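Local coordinates for beta-glucosidase (Saccharopolyspora erythraea D, PDB 5M6G), which probably hydrolyses terminal, non-reducing beta-D-glucosyl residues with release of beta-D-glucose, as a two-domain glycoside hydrolase of family 3, at residues R192-F197 / T501-F506; G241-G246 / E507-G512; A130-N135 / A140-H145. All coordinates share one frame; numbering follows the deposited sequence.

Contact 1: residues R192-F197 / T501-F506; sequences RTYESF and TPYAEF. With SOR (sorbitol), chain L.
Arg192 and Glu505 run side by side toward the bound sorbitol, their guanidinium and carboxylate planes stacked and only 11° apart. Glu505 CG covers the centre of the guanidinium face, 3.7 Å from Arg192 CZ. In this pose the carboxylate lies well out of the guanidinium plane, so the long salt bridge from Arg192 NH1 to Glu505 OE1 (4.0 Å) acts through charge alone; a water accepts from NH1 and donates weakly to OE1. The N-H groups serve the edge instead. Arg192 NH2 bonds to sorbitol O1 (2.8 Å), while NE and NH2 together grip Glu195 side-on, both reaching its OE2, with NE the closer at 2.8 Å. The bend at chi3 (72°) turns the guanidinium so that its edge meets Glu195 and the ligand while a face remains for Glu505. Arginine suits the place because face and edge serve different partners. A leucine here would probably cost sorbitol O1 and Glu195 OE2 the donors this arginine supplies, leaving Glu195 without its salt-bridge partner and Glu505 without the flat surface beneath CG. Glu505 OE2 accepts from Trp452 and, weakly, from sorbitol O5.

In the next shell, a water ties Glu195 OE2 to Glu505 N. Tyr194 OH donates to Tyr503 O (2.7 Å), in the carbonyl plane, while the Tyr194 edge is turned to the Tyr503 face in an offset edge-to-face pair, centroids 5.5 Å apart. Tyrosine thus supplies both edge and hydroxyl. Tyr503 OH bonds to Glu500. Residues 192-197 follow strand 176-177 of the N-terminal domain, with Tyr194 against helix 146-152; residues 501-506 follow strand 493-499 of the C-terminal sheet, with Pro502 against helix 441-445.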
loop_
_atom_site.group_PDB
_atom_site.type_symbol
_atom_site.label_atom_id
_atom_site.label_comp_id
_atom_site.label_asym_id
_atom_site.label_seq_id
_atom_site.Cartn_x
_atom_site.Cartn_y
_atom_site.Cartn_z
ATOM N N ARG A 192 -6.249 -3.758 7.356
ATOM C CA ARG A 192 -5.762 -3.262 6.075
ATOM C C ARG A 192 -6.878 -2.666 5.224
ATOM O O ARG A 192 -6.698 -2.469 4.015
ATOM C CB ARG A 192 -5.037 -4.378 5.314
ATOM C CG ARG A 192 -4.140 -5.212 6.204
ATOM C CD ARG A 192 -3.160 -6.055 5.387
ATOM N NE ARG A 192 -2.110 -5.246 4.782
ATOM C CZ ARG A 192 -0.979 -5.750 4.284
ATOM N NH1 ARG A 192 -0.768 -7.062 4.327
ATOM N NH2 ARG A 192 -0.059 -4.949 3.751
ATOM N N THR A 193 -8.033 -2.373 5.833
ATOM C CA THR A 193 -9.114 -1.743 5.087
ATOM C C THR A 193 -8.631 -0.486 4.367
ATOM O O THR A 193 -9.058 -0.204 3.241
ATOM C CB THR A 193 -10.274 -1.414 6.034
ATOM O OG1 THR A 193 -10.810 -2.634 6.564
ATOM C CG2 THR A 193 -11.383 -0.649 5.304
ATOM N N TYR A 194 -7.723 0.272 4.989
ATOM C CA TYR A 194 -7.275 1.515 4.365
ATOM C C TYR A 194 -6.374 1.268 3.170
ATOM O O TYR A 194 -6.184 2.176 2.355
ATOM C CB TYR A 194 -6.553 2.413 5.373
ATOM C CG TYR A 194 -5.175 1.960 5.852
ATOM C CD1 TYR A 194 -4.017 2.203 5.100
ATOM C CD2 TYR A 194 -5.029 1.345 7.080
ATOM C CE1 TYR A 194 -2.762 1.811 5.568
ATOM C CE2 TYR A 194 -3.793 0.950 7.548
ATOM C CZ TYR A 194 -2.664 1.189 6.793
ATOM O OH TYR A 194 -1.444 0.797 7.288
ATOM N N GLU A 195 -5.804 0.072 3.050
ATOM C CA GLU A 195 -5.009 -0.236 1.871
ATOM C C GLU A 195 -5.864 -0.650 0.685
ATOM O O GLU A 195 -5.324 -0.912 -0.391
ATOM C CB GLU A 195 -4.001 -1.334 2.204
ATOM C CG GLU A 195 -3.124 -0.962 3.386
ATOM C CD GLU A 195 -1.894 -1.830 3.479
ATOM O OE1 GLU A 195 -1.096 -1.826 2.519
ATOM O OE2 GLU A 195 -1.731 -2.509 4.515
ATOM N N SER A 196 -7.183 -0.713 0.853
ATOM C CA SER A 196 -8.096 -1.115 -0.207
ATOM C C SER A 196 -8.715 0.111 -0.865
ATOM O O SER A 196 -9.131 1.056 -0.186
ATOM C CB SER A 196 -9.196 -2.021 0.359
ATOM O OG SER A 196 -10.217 -2.303 -0.586
ATOM N N PHE A 197 -8.802 0.085 -2.192
ATOM C CA PHE A 197 -9.488 1.154 -2.903
ATOM C C PHE A 197 -10.999 1.153 -2.670
ATOM O O PHE A 197 -11.660 2.158 -2.952
ATOM C CB PHE A 197 -9.212 1.051 -4.393
ATOM C CG PHE A 197 -7.803 1.364 -4.769
ATOM C CD1 PHE A 197 -7.328 2.666 -4.686
ATOM C CD2 PHE A 197 -6.955 0.362 -5.231
ATOM C CE1 PHE A 197 -6.011 2.977 -5.061
ATOM C CE2 PHE A 197 -5.651 0.658 -5.610
ATOM C CZ PHE A 197 -5.173 1.970 -5.516
ATOM N N THR A 501 -5.202 6.416 15.275
ATOM C CA THR A 501 -3.752 6.524 15.212
ATOM C C THR A 501 -3.202 5.427 14.298
ATOM O O THR A 501 -3.928 4.497 13.925
ATOM C CB THR A 501 -3.163 6.421 16.619
ATOM O OG1 THR A 501 -3.598 5.205 17.224
ATOM C CG2 THR A 501 -3.613 7.621 17.485
ATOM N N PRO A 502 -1.933 5.520 13.883
ATOM C CA PRO A 502 -1.452 4.649 12.798
ATOM C C PRO A 502 -1.360 3.177 13.183
ATOM O O PRO A 502 -1.049 2.820 14.321
ATOM C CB PRO A 502 -0.060 5.214 12.482
ATOM C CG PRO A 502 -0.123 6.659 12.919
ATOM C CD PRO A 502 -0.998 6.639 14.138
ATOM N N TYR A 503 -1.615 2.317 12.196
ATOM C CA TYR A 503 -1.481 0.874 12.361
ATOM C C TYR A 503 -1.252 0.249 10.989
ATOM O O TYR A 503 -1.467 0.882 9.954
ATOM C CB TYR A 503 -2.727 0.268 13.014
ATOM C CG TYR A 503 -3.994 0.657 12.287
ATOM C CD1 TYR A 503 -4.411 -0.035 11.152
ATOM C CD2 TYR A 503 -4.758 1.738 12.721
ATOM C CE1 TYR A 503 -5.561 0.329 10.473
ATOM C CE2 TYR A 503 -5.909 2.111 12.052
ATOM C CZ TYR A 503 -6.305 1.400 10.926
ATOM O OH TYR A 503 -7.438 1.774 10.249
ATOM N N ALA A 504 -0.855 -1.024 10.992
ATOM C CA ALA A 504 -0.732 -1.779 9.752
ATOM C C ALA A 504 -0.977 -3.253 10.032
ATOM O O ALA A 504 -0.610 -3.763 11.092
ATOM C CB ALA A 504 0.649 -1.607 9.095
ATOM N N GLU A 505 -1.582 -3.925 9.058
ATOM C CA GLU A 505 -1.814 -5.388 9.048
ATOM C C GLU A 505 -2.589 -5.767 10.314
ATOM O O GLU A 505 -3.484 -5.016 10.739
ATOM C CB GLU A 505 -0.496 -6.131 8.863
ATOM C CG GLU A 505 0.358 -5.609 7.714
ATOM C CD GLU A 505 1.567 -6.497 7.431
ATOM O OE1 GLU A 505 1.443 -7.733 7.544
ATOM O OE2 GLU A 505 2.640 -5.950 7.098
ATOM N N PHE A 506 -2.254 -6.904 10.934
ATOM C CA PHE A 506 -3.073 -7.472 12.001
ATOM C C PHE A 506 -3.147 -6.564 13.223
ATOM O O PHE A 506 -4.119 -6.639 13.984
ATOM C CB PHE A 506 -2.526 -8.853 12.389
ATOM C CG PHE A 506 -1.051 -8.855 12.691
ATOM C CD1 PHE A 506 -0.125 -9.028 11.677
ATOM C CD2 PHE A 506 -0.599 -8.672 13.989
ATOM C CE1 PHE A 506 1.236 -9.019 11.950
ATOM C CE2 PHE A 506 0.757 -8.665 14.275
ATOM C CZ PHE A 506 1.675 -8.837 13.256
HETATM C C1 SOR L . 2.493 -6.924 2.264
HETATM C C2 SOR L . 3.858 -6.267 2.378
HETATM C C3 SOR L . 4.682 -7.020 3.418
HETATM C C4 SOR L . 5.909 -6.214 3.836
HETATM C C5 SOR L . 6.447 -6.612 5.213
HETATM C C6 SOR L . 7.415 -5.528 5.676
HETATM O O1 SOR L . 1.544 -6.012 1.769
HETATM O O2 SOR L . 4.509 -6.298 1.120
HETATM O O3 SOR L . 5.085 -8.244 2.861
HETATM O O4 SOR L . 6.929 -6.361 2.869
HETATM O O5 SOR L . 5.404 -6.783 6.165
HETATM O O6 SOR L . 7.633 -5.621 7.069
HETATM O O HOH W 1 1.490 -8.705 4.471
HETATM O O HOH W 2 -8.135 -0.265 8.316
HETATM O O HOH W 3 -2.507 -2.261 7.127
#

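Contact 2: residues G241-G246 / E507-G512; sequences GGDDQG and EGDRPG. With MG (magnesium ion), chain C.
Asp243 holds CG anti to its backbone N (chi1 -169°), whereas Asp509 holds CG anti to its carbonyl carbon (chi1 -67°); the two side chains cross at about a right angle and bring their carboxylates, planes 67° apart, to one magnesium ion. This is a two-aspartate, four-water octahedral site bridging loops of the N- and C-terminal domains. Asp243 OD1 and Asp509 OD2 each lie 2.1 Å from the magnesium in neighbouring corners of the octahedron. The metal probably offsets the repulsion between Asp243 OD1 and Asp509 OD2, which come within 3.1 Å of each other. Aspartate suits both places because its short side chain brings one oxygen to the ion; at Asp509 the other, OD1, accepts from Gly191 N.

Asp509 OD2 is gripped a second time, by a nearly straight bond from Asp244 N (2.8 Å) that arrives on the syn side, tilted from the carboxylate plane. Asp243 to Gly246 form a type II beta turn, so the turn that carries one ligand also steadies the other with its backbone. The Asp244 carboxylate turns to Trp190 instead. One of the four metal-bound waters donates to Asp244 O, 2.7 Å from the water oxygen, tying the ion to the turn as well.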
loop_
_atom_site.group_PDB
_atom_site.type_symbol
_atom_site.label_atom_id
_atom_site.label_comp_id
_atom_site.label_asym_id
_atom_site.label_seq_id
_atom_site.Cartn_x
_atom_site.Cartn_y
_atom_site.Cartn_z
ATOM N N GLY A 241 -14.797 -12.128 9.615
ATOM C CA GLY A 241 -14.561 -11.160 10.667
ATOM C C GLY A 241 -13.556 -10.082 10.341
ATOM O O GLY A 241 -13.155 -9.334 11.243
ATOM N N GLY A 242 -13.135 -9.969 9.085
ATOM C CA GLY A 242 -12.053 -9.052 8.756
ATOM C C GLY A 242 -10.773 -9.352 9.501
ATOM O O GLY A 242 -9.981 -8.443 9.753
ATOM N N ASP A 243 -10.549 -10.607 9.871
ATOM C CA ASP A 243 -9.332 -10.988 10.575
ATOM C C ASP A 243 -8.171 -11.053 9.588
ATOM O O ASP A 243 -8.241 -11.780 8.589
ATOM C CB ASP A 243 -9.526 -12.336 11.270
ATOM C CG ASP A 243 -8.406 -12.662 12.239
ATOM O OD1 ASP A 243 -7.742 -11.721 12.725
ATOM O OD2 ASP A 243 -8.180 -13.860 12.517
ATOM N N ASP A 244 -7.100 -10.308 9.872
ATOM C CA ASP A 244 -5.920 -10.326 9.018
ATOM C C ASP A 244 -5.282 -11.712 9.012
ATOM O O ASP A 244 -5.177 -12.362 10.056
ATOM C CB ASP A 244 -4.908 -9.286 9.502
ATOM C CG ASP A 244 -3.816 -9.043 8.485
ATOM O OD1 ASP A 244 -4.177 -8.945 7.297
ATOM O OD2 ASP A 244 -2.621 -8.961 8.861
ATOM N N GLN A 245 -4.858 -12.155 7.823
ATOM C CA GLN A 245 -4.294 -13.488 7.582
ATOM C C GLN A 245 -5.325 -14.592 7.841
ATOM O O GLN A 245 -4.965 -15.761 7.986
ATOM C CB GLN A 245 -3.028 -13.722 8.418
ATOM C CG GLN A 245 -2.040 -12.548 8.356
ATOM C CD GLN A 245 -0.702 -12.840 9.022
ATOM O OE1 GLN A 245 -0.476 -13.928 9.575
ATOM N NE2 GLN A 245 0.186 -11.844 8.998
ATOM N N GLY A 246 -6.605 -14.217 7.891
ATOM C CA GLY A 246 -7.676 -15.121 8.238
ATOM C C GLY A 246 -8.088 -16.046 7.113
ATOM O O GLY A 246 -7.332 -16.328 6.180
ATOM N N GLU A 507 -2.142 -5.705 13.438
ATOM C CA GLU A 507 -2.212 -4.783 14.571
ATOM C C GLU A 507 -3.403 -3.837 14.468
ATOM O O GLU A 507 -3.820 -3.262 15.479
ATOM C CB GLU A 507 -0.914 -3.970 14.694
ATOM C CG GLU A 507 0.316 -4.816 14.923
ATOM C CD GLU A 507 0.433 -5.306 16.353
ATOM O OE1 GLU A 507 -0.517 -5.110 17.141
ATOM O OE2 GLU A 507 1.480 -5.897 16.695
ATOM N N GLY A 508 -3.971 -3.677 13.281
ATOM C CA GLY A 508 -5.120 -2.825 13.092
ATOM C C GLY A 508 -6.459 -3.519 13.067
ATOM O O GLY A 508 -7.475 -2.853 12.853
ATOM N N ASP A 509 -6.503 -4.836 13.252
ATOM C CA ASP A 509 -7.794 -5.505 13.364
ATOM C C ASP A 509 -8.540 -4.980 14.586
ATOM O O ASP A 509 -7.952 -4.751 15.648
ATOM C CB ASP A 509 -7.619 -7.025 13.472
ATOM C CG ASP A 509 -7.079 -7.649 12.199
ATOM O OD1 ASP A 509 -7.001 -6.954 11.160
ATOM O OD2 ASP A 509 -6.760 -8.857 12.235
ATOM N N ARG A 510 -9.844 -4.779 14.436
ATOM C CA ARG A 510 -10.675 -4.217 15.500
ATOM C C ARG A 510 -11.905 -5.090 15.725
ATOM O O ARG A 510 -13.038 -4.674 15.456
ATOM C CB ARG A 510 -11.081 -2.784 15.164
ATOM C CG ARG A 510 -9.929 -1.805 15.134
ATOM C CD ARG A 510 -9.303 -1.621 16.514
ATOM N NE ARG A 510 -8.188 -0.674 16.460
ATOM C CZ ARG A 510 -6.906 -1.018 16.342
ATOM N NH1 ARG A 510 -6.553 -2.304 16.269
ATOM N NH2 ARG A 510 -5.972 -0.071 16.294
ATOM N N PRO A 511 -11.724 -6.302 16.250
ATOM C CA PRO A 511 -12.903 -7.114 16.582
ATOM C C PRO A 511 -13.725 -6.519 17.709
ATOM O O PRO A 511 -14.907 -6.863 17.842
ATOM C CB PRO A 511 -12.305 -8.469 16.973
ATOM C CG PRO A 511 -10.914 -8.159 17.429
ATOM C CD PRO A 511 -10.459 -6.972 16.619
ATOM N N GLY A 512 -13.146 -5.611 18.503
ATOM C CA GLY A 512 -13.827 -5.118 19.685
ATOM C C GLY A 512 -14.757 -3.946 19.456
ATOM O O GLY A 512 -15.564 -3.639 20.336
HETATM MG MG MG C . -6.499 -10.377 13.695
HETATM O O HOH W 4 -4.964 -11.084 12.466
HETATM O O HOH W 5 -5.261 -9.112 14.711
HETATM O O HOH W 6 -7.983 -9.874 15.069
HETATM O O HOH W 7 -5.891 -11.758 15.198
#

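Contact 3: residues A130-N135 / A140-H145; sequences AVHGHN and ATIYPH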
loop_
_atom_site.group_PDB
_atom_site.type_symbol
_atom_site.label_atom_id
_atom_site.label_comp_id
_atom_site.label_asym_id
_atom_site.label_seq_id
_atom_site.Cartn_x
_atom_site.Cartn_y
_atom_site.Cartn_z
ATOM N N ALA A 130 6.396 0.661 -1.411
ATOM C CA ALA A 130 6.101 2.048 -1.747
ATOM C C ALA A 130 4.610 2.081 -2.061
ATOM O O ALA A 130 4.202 2.054 -3.223
ATOM C CB ALA A 130 6.959 2.557 -2.919
ATOM N N VAL A 131 3.790 2.125 -0.998
ATOM C CA VAL A 131 2.344 1.920 -1.117
ATOM C C VAL A 131 1.522 3.210 -1.026
ATOM O O VAL A 131 0.309 3.173 -1.293
ATOM C CB VAL A 131 1.844 0.909 -0.061
ATOM C CG1 VAL A 131 2.493 -0.436 -0.286
ATOM C CG2 VAL A 131 2.146 1.414 1.348
ATOM N N HIS A 132 2.123 4.337 -0.631
ATOM C CA HIS A 132 1.455 5.631 -0.790
ATOM C C HIS A 132 2.573 6.670 -0.904
ATOM O O HIS A 132 2.765 7.553 -0.069
ATOM C CB HIS A 132 0.438 5.954 0.314
ATOM C CG HIS A 132 0.992 6.003 1.712
ATOM N ND1 HIS A 132 0.515 6.887 2.662
ATOM C CD2 HIS A 132 1.931 5.256 2.337
ATOM C CE1 HIS A 132 1.137 6.681 3.808
ATOM N NE2 HIS A 132 2.012 5.704 3.634
ATOM N N GLY A 133 3.312 6.561 -2.008
ATOM C CA GLY A 133 4.607 7.195 -2.131
ATOM C C GLY A 133 5.704 6.237 -1.706
ATOM O O GLY A 133 5.461 5.088 -1.331
ATOM N N HIS A 134 6.948 6.725 -1.782
ATOM C CA HIS A 134 8.119 5.968 -1.332
ATOM C C HIS A 134 8.227 6.107 0.192
ATOM O O HIS A 134 9.120 6.756 0.741
ATOM C CB HIS A 134 9.361 6.466 -2.065
ATOM C CG HIS A 134 10.518 5.518 -2.034
ATOM N ND1 HIS A 134 10.504 4.354 -1.302
ATOM C CD2 HIS A 134 11.731 5.574 -2.634
ATOM C CE1 HIS A 134 11.654 3.721 -1.467
ATOM N NE2 HIS A 134 12.417 4.442 -2.271
ATOM N N ASN A 135 7.277 5.464 0.890
ATOM C CA ASN A 135 6.933 5.834 2.262
ATOM C C ASN A 135 7.965 5.440 3.315
ATOM O O ASN A 135 7.870 5.931 4.443
ATOM C CB ASN A 135 5.575 5.239 2.642
ATOM C CG ASN A 135 5.420 3.786 2.194
ATOM O OD1 ASN A 135 4.833 3.516 1.151
ATOM N ND2 ASN A 135 5.948 2.854 2.982
ATOM N N ALA A 140 10.305 11.829 1.375
ATOM C CA ALA A 140 9.535 11.454 0.203
ATOM C C ALA A 140 8.090 11.913 0.354
ATOM O O ALA A 140 7.564 12.008 1.465
ATOM C CB ALA A 140 9.575 9.938 -0.001
ATOM N N THR A 141 7.452 12.188 -0.780
ATOM C CA THR A 141 6.045 12.577 -0.797
ATOM C C THR A 141 5.175 11.446 -0.264
ATOM O O THR A 141 5.323 10.297 -0.684
ATOM C CB THR A 141 5.622 12.913 -2.227
ATOM O OG1 THR A 141 6.580 13.798 -2.822
ATOM C CG2 THR A 141 4.249 13.559 -2.247
ATOM N N ILE A 142 4.252 11.767 0.642
ATOM C CA ILE A 142 3.342 10.766 1.199
ATOM C C ILE A 142 1.937 11.055 0.683
ATOM O O ILE A 142 1.323 12.072 1.036
ATOM C CB ILE A 142 3.387 10.733 2.731
ATOM C CG1 ILE A 142 4.822 10.456 3.226
ATOM C CG2 ILE A 142 2.391 9.693 3.270
ATOM C CD1 ILE A 142 5.404 9.130 2.744
ATOM N N TYR A 143 1.426 10.152 -0.151
ATOM C CA TYR A 143 0.131 10.278 -0.800
ATOM C C TYR A 143 -0.962 9.723 0.099
ATOM O O TYR A 143 -0.680 8.971 1.040
ATOM C CB TYR A 143 0.155 9.549 -2.155
ATOM C CG TYR A 143 1.115 10.212 -3.127
ATOM C CD1 TYR A 143 0.732 11.340 -3.856
ATOM C CD2 TYR A 143 2.411 9.744 -3.276
ATOM C CE1 TYR A 143 1.622 11.974 -4.719
ATOM C CE2 TYR A 143 3.305 10.357 -4.143
ATOM C CZ TYR A 143 2.910 11.475 -4.853
ATOM O OH TYR A 143 3.798 12.089 -5.706
ATOM N N PRO A 144 -2.219 10.109 -0.129
ATOM C CA PRO A 144 -3.319 9.477 0.609
ATOM C C PRO A 144 -3.270 7.964 0.453
ATOM O O PRO A 144 -2.889 7.441 -0.599
ATOM C CB PRO A 144 -4.573 10.068 -0.046
ATOM C CG PRO A 144 -4.124 11.412 -0.565
ATOM C CD PRO A 144 -2.700 11.163 -1.041
ATOM N N HIS A 145 -3.634 7.258 1.517
ATOM C CA HIS A 145 -3.752 5.814 1.387
ATOM C C HIS A 145 -4.893 5.459 0.431
ATOM O O HIS A 145 -5.740 6.292 0.072
ATOM C CB HIS A 145 -3.960 5.157 2.751
ATOM C CG HIS A 145 -2.684 4.815 3.461
ATOM N ND1 HIS A 145 -1.737 3.958 2.933
ATOM C CD2 HIS A 145 -2.196 5.222 4.658
ATOM C CE1 HIS A 145 -0.731 3.837 3.782
ATOM N NE2 HIS A 145 -0.981 4.602 4.835
HETATM O O HOH W 8 -2.273 2.749 0.409
HETATM O O HOH W 9 6.926 9.337 -2.751
#
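The His132 ring meets Tyr143 O at its edge and the ring of His145 over one face. His132 CB touches Tyr143 O, and chi1 of 60° places CG between backbone N and carbonyl carbon, which brings the ring up against residues 140-145. CG and CD2 both lie against His145 CE1, CD2 at 3.3 Å. ND1 donates to Tyr143 O (2.9 Å), nearly along the C=O axis but 20° out of the ring plane. CE1 meets His145 NE2 on one face and, obliquely, Ile142 CG2 at 3.3 Å. NE2, at the tip, bonds to Trp448 O, as His145 NE2 does to Gly447 O. Histidine suits the site because a flat ring can stack face to face on His145 (centroids 3.6 Å apart, planes at 18°) while both nitrogens find polar partners.

The backbone answers with Tyr143 N bonding to His132 O (2.9 Å). Next to it, any side chain on Gly133 would run into Thr141 O, only 3.5 Å from Gly133 CA. Water joins His134 N to Thr141 O, and Asn135 OD1 takes Val131 N, holding residues 131-135 curled. Both segments belong to the loop from strand 125-128 to His145, N-cap of helix 146-152, a beta-alpha loop as in TIM barrels.

Contacts 1 and 2 both join the two domains, their centres 10 Å apart, and their C-terminal-domain segments are consecutive, 501-506 and 507-512. Asp244 of contact 2 reaches contact 1: its OD2 is 2.9 Å from Phe506 N and its OD1 is 3.6 Å from Arg192 CD. The side chain of Glu505, a residue of the sorbitol pocket, is about 9 Å from the bound magnesium ion of contact 2. Contact 3, within the N-terminal domain, touches contact 1 where Tyr194 CD1 meets His145 CG at 3.4 Å, and the side chain of Val131 comes about 6 Å from the sorbitol. Contacts 2 and 3 do not touch; their centres are 24 Å apart, with contact 1 connecting them.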